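Local coordinates for protein peptidase M3B, oligoendopeptidase F (Enterococcus faecium, PDB 2QR4) that probably hydrolyses short peptides as a zinc-dependent oligoendopeptidase of the M3 family, at residues 126-139 / 222-234. Sequence-based numbering, arbitrary orientation.
Sequences NRAHVLSAEQESLL and HNFKAKVRNYSSA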
loop_
_atom_site.group_PDB
_atom_site.type_symbol
_atom_site.label_atom_id
_atom_site.label_comp_id
_atom_site.label_asym_id
_atom_site.label_seq_id
_atom_site.Cartn_x
_atom_site.Cartn_y
_atom_site.Cartn_z
ATOM N N ASN A 126 12.423 13.094 -24.765
ATOM C CA ASN A 126 11.492 12.272 -24.012
ATOM C C ASN A 126 10.070 12.654 -24.394
ATOM O O ASN A 126 9.104 12.334 -23.702
ATOM C CB ASN A 126 11.719 12.522 -22.529
ATOM C CG ASN A 126 11.509 11.300 -21.697
ATOM O OD1 ASN A 126 11.058 11.393 -20.555
ATOM N ND2 ASN A 126 11.838 10.137 -22.250
ATOM N N ARG A 127 9.977 13.357 -25.514
ATOM C CA ARG A 127 8.726 13.835 -26.081
ATOM C C ARG A 127 7.626 12.785 -26.040
ATOM O O ARG A 127 6.475 13.090 -25.713
ATOM C CB ARG A 127 8.990 14.248 -27.533
ATOM C CG ARG A 127 7.951 15.152 -28.153
ATOM C CD ARG A 127 8.419 15.677 -29.508
ATOM N NE ARG A 127 9.175 16.936 -29.441
ATOM C CZ ARG A 127 8.645 18.114 -29.112
ATOM N NH1 ARG A 127 7.368 18.207 -28.765
ATOM N NH2 ARG A 127 9.390 19.203 -29.105
ATOM N N ALA A 128 7.985 11.547 -26.372
ATOM C CA ALA A 128 7.008 10.463 -26.467
ATOM C C ALA A 128 6.501 9.968 -25.115
ATOM O O ALA A 128 5.534 9.228 -25.051
ATOM C CB ALA A 128 7.591 9.295 -27.258
ATOM N N HIS A 129 7.149 10.371 -24.031
ATOM C CA HIS A 129 6.808 9.816 -22.738
ATOM C C HIS A 129 6.345 10.878 -21.777
ATOM O O HIS A 129 6.006 10.573 -20.636
ATOM C CB HIS A 129 7.984 9.031 -22.160
ATOM C CG HIS A 129 8.541 8.026 -23.112
ATOM N ND1 HIS A 129 7.890 6.847 -23.413
ATOM C CD2 HIS A 129 9.678 8.026 -23.847
ATOM C CE1 HIS A 129 8.605 6.162 -24.293
ATOM N NE2 HIS A 129 9.697 6.852 -24.571
ATOM N N VAL A 130 6.319 12.124 -22.240
ATOM C CA VAL A 130 5.706 13.192 -21.468
ATOM C C VAL A 130 4.263 13.360 -21.925
ATOM O O VAL A 130 3.972 13.266 -23.111
ATOM C CB VAL A 130 6.461 14.516 -21.620
ATOM C CG1 VAL A 130 5.758 15.612 -20.839
ATOM C CG2 VAL A 130 7.895 14.354 -21.153
ATOM N N LEU A 131 3.365 13.606 -20.980
ATOM C CA LEU A 131 1.934 13.589 -21.261
ATOM C C LEU A 131 1.401 15.016 -21.296
ATOM O O LEU A 131 2.170 15.960 -21.395
ATOM C CB LEU A 131 1.198 12.725 -20.226
ATOM C CG LEU A 131 1.599 11.239 -20.249
ATOM C CD1 LEU A 131 0.933 10.453 -19.147
ATOM C CD2 LEU A 131 1.288 10.592 -21.592
ATOM N N SER A 132 0.086 15.182 -21.260
ATOM C CA SER A 132 -0.478 16.526 -21.244
ATOM C C SER A 132 -0.404 17.083 -19.824
ATOM O O SER A 132 -0.144 16.346 -18.873
ATOM C CB SER A 132 -1.924 16.499 -21.735
ATOM O OG SER A 132 -2.741 15.786 -20.830
ATOM N N ALA A 133 -0.650 18.373 -19.674
ATOM C CA ALA A 133 -0.654 18.986 -18.351
ATOM C C ALA A 133 -1.669 18.304 -17.449
ATOM O O ALA A 133 -1.373 18.024 -16.292
ATOM C CB ALA A 133 -0.943 20.477 -18.453
ATOM N N GLU A 134 -2.856 18.016 -17.986
ATOM C CA GLU A 134 -3.921 17.343 -17.217
ATOM C C GLU A 134 -3.464 15.996 -16.648
ATOM O O GLU A 134 -3.705 15.695 -15.484
ATOM C CB GLU A 134 -5.174 17.101 -18.071
ATOM C CG GLU A 134 -6.160 18.256 -18.190
ATOM C CD GLU A 134 -7.510 17.827 -18.843
ATOM O OE1 GLU A 134 -8.442 18.665 -18.868
ATOM O OE2 GLU A 134 -7.653 16.667 -19.329
ATOM N N GLN A 135 -2.832 15.181 -17.485
ATOM C CA GLN A 135 -2.394 13.858 -17.061
ATOM C C GLN A 135 -1.231 13.940 -16.089
ATOM O O GLN A 135 -1.238 13.251 -15.081
ATOM C CB GLN A 135 -2.014 12.995 -18.262
ATOM C CG GLN A 135 -3.144 12.768 -19.255
ATOM C CD GLN A 135 -2.643 12.294 -20.612
ATOM O OE1 GLN A 135 -1.874 12.992 -21.277
ATOM N NE2 GLN A 135 -3.085 11.108 -21.034
ATOM N N GLU A 136 -0.233 14.771 -16.392
ATOM C CA GLU A 136 0.936 14.939 -15.513
ATOM C C GLU A 136 0.487 15.412 -14.136
ATOM O O GLU A 136 1.014 14.966 -13.106
ATOM C CB GLU A 136 1.963 15.943 -16.093
ATOM C CG GLU A 136 2.677 15.456 -17.341
ATOM C CD GLU A 136 3.530 14.217 -17.084
ATOM O OE1 GLU A 136 3.734 13.882 -15.892
ATOM O OE2 GLU A 136 4.006 13.583 -18.065
ATOM N N SER A 137 -0.489 16.316 -14.123
ATOM C CA SER A 137 -1.096 16.764 -12.874
ATOM C C SER A 137 -1.690 15.608 -12.039
ATOM O O SER A 137 -1.419 15.499 -10.838
ATOM C CB SER A 137 -2.137 17.843 -13.146
ATOM O OG SER A 137 -2.712 18.276 -11.937
ATOM N N LEU A 138 -2.464 14.727 -12.666
ATOM C CA LEU A 138 -2.999 13.557 -11.943
ATOM C C LEU A 138 -1.910 12.649 -11.392
ATOM O O LEU A 138 -1.948 12.245 -10.225
ATOM C CB LEU A 138 -3.903 12.727 -12.845
ATOM C CG LEU A 138 -5.405 12.767 -12.609
ATOM C CD1 LEU A 138 -5.816 13.973 -11.804
ATOM C CD2 LEU A 138 -6.073 12.752 -13.948
ATOM N N LEU A 139 -0.955 12.307 -12.249
ATOM C CA LEU A 139 0.148 11.431 -11.880
ATOM C C LEU A 139 1.000 12.006 -10.746
ATOM O O LEU A 139 1.386 11.274 -9.838
ATOM C CB LEU A 139 1.033 11.146 -13.100
ATOM C CG LEU A 139 0.850 9.856 -13.911
ATOM C CD1 LEU A 139 -0.442 9.149 -13.583
ATOM C CD2 LEU A 139 0.951 10.141 -15.404
ATOM N N HIS A 222 4.701 0.519 -11.222
ATOM C CA HIS A 222 5.705 0.634 -12.288
ATOM C C HIS A 222 5.128 0.283 -13.657
ATOM O O HIS A 222 5.384 0.964 -14.647
ATOM C CB HIS A 222 6.902 -0.279 -12.028
ATOM C CG HIS A 222 7.725 0.124 -10.850
ATOM N ND1 HIS A 222 8.615 -0.734 -10.241
ATOM C CD2 HIS A 222 7.782 1.288 -10.158
ATOM C CE1 HIS A 222 9.191 -0.113 -9.229
ATOM N NE2 HIS A 222 8.706 1.115 -9.159
ATOM N N ASN A 223 4.355 -0.792 -13.704
ATOM C CA ASN A 223 3.752 -1.220 -14.954
ATOM C C ASN A 223 2.721 -0.227 -15.467
ATOM O O ASN A 223 2.697 0.108 -16.651
ATOM C CB ASN A 223 3.187 -2.649 -14.838
ATOM C CG ASN A 223 4.280 -3.704 -15.040
ATOM O OD1 ASN A 223 5.282 -3.429 -15.704
ATOM N ND2 ASN A 223 4.096 -4.900 -14.472
ATOM N N PHE A 224 1.876 0.254 -14.568
ATOM C CA PHE A 224 0.881 1.229 -14.938
ATOM C C PHE A 224 1.533 2.507 -15.502
ATOM O O PHE A 224 1.088 3.015 -16.537
ATOM C CB PHE A 224 0.002 1.573 -13.736
ATOM C CG PHE A 224 -0.897 2.750 -13.981
ATOM C CD1 PHE A 224 -2.033 2.613 -14.756
ATOM C CD2 PHE A 224 -0.580 3.997 -13.480
ATOM C CE1 PHE A 224 -2.850 3.697 -15.015
ATOM C CE2 PHE A 224 -1.390 5.093 -13.734
ATOM C CZ PHE A 224 -2.533 4.938 -14.491
ATOM N N LYS A 225 2.573 3.019 -14.831
ATOM C CA LYS A 225 3.252 4.243 -15.289
ATOM C C LYS A 225 3.968 4.028 -16.617
ATOM O O LYS A 225 3.916 4.871 -17.509
ATOM C CB LYS A 225 4.228 4.775 -14.241
ATOM C CG LYS A 225 3.586 5.664 -13.169
ATOM C CD LYS A 225 4.389 5.579 -11.881
ATOM C CE LYS A 225 3.989 6.643 -10.880
ATOM N NZ LYS A 225 4.830 6.518 -9.645
ATOM N N ALA A 226 4.618 2.882 -16.757
ATOM C CA ALA A 226 5.251 2.535 -18.015
ATOM C C ALA A 226 4.205 2.553 -19.142
ATOM O O ALA A 226 4.413 3.146 -20.203
ATOM C CB ALA A 226 5.917 1.163 -17.906
ATOM N N LYS A 227 3.069 1.916 -18.901
ATOM C CA LYS A 227 2.036 1.808 -19.927
ATOM C C LYS A 227 1.511 3.183 -20.334
ATOM O O LYS A 227 1.459 3.516 -21.527
ATOM C CB LYS A 227 0.877 0.937 -19.446
ATOM C CG LYS A 227 -0.185 0.682 -20.508
ATOM C CD LYS A 227 -1.083 -0.486 -20.116
ATOM C CE LYS A 227 -2.008 -0.899 -21.267
ATOM N NZ LYS A 227 -3.231 -0.043 -21.363
ATOM N N VAL A 228 1.119 3.992 -19.356
ATOM C CA VAL A 228 0.484 5.258 -19.729
ATOM C C VAL A 228 1.470 6.268 -20.308
ATOM O O VAL A 228 1.053 7.224 -20.953
ATOM C CB VAL A 228 -0.363 5.871 -18.584
ATOM C CG1 VAL A 228 -1.361 4.835 -18.090
ATOM C CG2 VAL A 228 0.526 6.370 -17.437
ATOM N N ARG A 229 2.767 6.039 -20.090
ATOM C CA ARG A 229 3.819 6.883 -20.680
ATOM C C ARG A 229 4.364 6.348 -21.995
ATOM O O ARG A 229 5.342 6.886 -22.524
ATOM C CB ARG A 229 4.969 7.095 -19.695
ATOM C CG ARG A 229 4.595 7.978 -18.509
ATOM C CD ARG A 229 5.830 8.412 -17.743
ATOM N NE ARG A 229 5.461 9.200 -16.577
ATOM C CZ ARG A 229 5.160 10.495 -16.620
ATOM N NH1 ARG A 229 4.826 11.127 -15.506
ATOM N NH2 ARG A 229 5.183 11.164 -17.773
ATOM N N ASN A 230 3.741 5.288 -22.518
ATOM C CA ASN A 230 4.130 4.712 -23.818
ATOM C C ASN A 230 5.535 4.088 -23.854
ATOM O O ASN A 230 6.223 4.116 -24.868
ATOM C CB ASN A 230 3.975 5.757 -24.933
ATOM C CG ASN A 230 2.694 6.559 -24.795
ATOM O OD1 ASN A 230 1.592 6.034 -24.991
ATOM N ND2 ASN A 230 2.829 7.841 -24.439
ATOM N N TYR A 231 5.969 3.543 -22.733
ATOM C CA TYR A 231 7.149 2.719 -22.742
ATOM C C TYR A 231 6.715 1.303 -23.093
ATOM O O TYR A 231 5.562 0.927 -22.871
ATOM C CB TYR A 231 7.845 2.753 -21.379
ATOM C CG TYR A 231 8.526 4.073 -21.062
ATOM C CD1 TYR A 231 9.728 4.435 -21.677
ATOM C CD2 TYR A 231 7.971 4.958 -20.146
ATOM C CE1 TYR A 231 10.358 5.653 -21.378
ATOM C CE2 TYR A 231 8.588 6.177 -19.840
ATOM C CZ TYR A 231 9.780 6.509 -20.445
ATOM O OH TYR A 231 10.370 7.701 -20.116
ATOM N N SER A 232 7.629 0.519 -23.651
ATOM C CA SER A 232 7.301 -0.844 -24.027
ATOM C C SER A 232 7.331 -1.783 -22.807
ATOM O O SER A 232 6.842 -2.910 -22.875
ATOM C CB SER A 232 8.236 -1.323 -25.145
ATOM O OG SER A 232 9.543 -1.503 -24.645
ATOM N N SER A 233 7.883 -1.307 -21.690
ATOM C CA SER A 233 7.914 -2.099 -20.440
ATOM C C SER A 233 8.380 -1.266 -19.249
ATOM O O SER A 233 8.944 -0.171 -19.407
ATOM C CB SER A 233 8.869 -3.294 -20.584
ATOM O OG SER A 233 10.221 -2.830 -20.692
ATOM N N ALA A 234 8.184 -1.808 -18.054
ATOM C CA ALA A 234 8.615 -1.128 -16.842
ATOM C C ALA A 234 10.125 -0.930 -16.848
ATOM O O ALA A 234 10.632 0.120 -16.435
ATOM C CB ALA A 234 8.192 -1.910 -15.628
HETATM O O HOH W 1 12.568 8.173 -20.956
#
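The imidazole of H129 lies flat on the Y231 ring in an offset stack, centroids 3.6 Å apart and planes only 2° from parallel, while CB of A128 covers the opposite imidazole face. At the imidazole edge, H129 ND1 donates to R229 O at 2.7 Å. The guanidinium of R229 has CD2 of L139 over one face; at its edge it meets E136 end-on, R229 NH1 to E136 OE1 at 3.0 Å and R229 NH2 to E136 OE2 at 2.7 Å, both through syn lone pairs with the planes 23° apart. An R229 chain extended from CG to NE runs alongside H129 O and brings the guanidinium to E136, whose carboxylate is folded back by a bend at chi2 (-63°). L131 N donates to the anti lone pair of E136 OE2. R229 NH2 also donates to H129 O, in the carbonyl plane. N230, the C-prime residue of the Schellman motif ending helix 208-228, gives ND2 to A128 O at 3.1 Å. H129 and R229 thus bond reciprocally, side chain to carbonyl; E136, with two donors on OE2, should be stabilised as a carboxylate. The bonds join the C-terminal end of helix 208-228 to loop 126-132 and the first turns of helix 133-141.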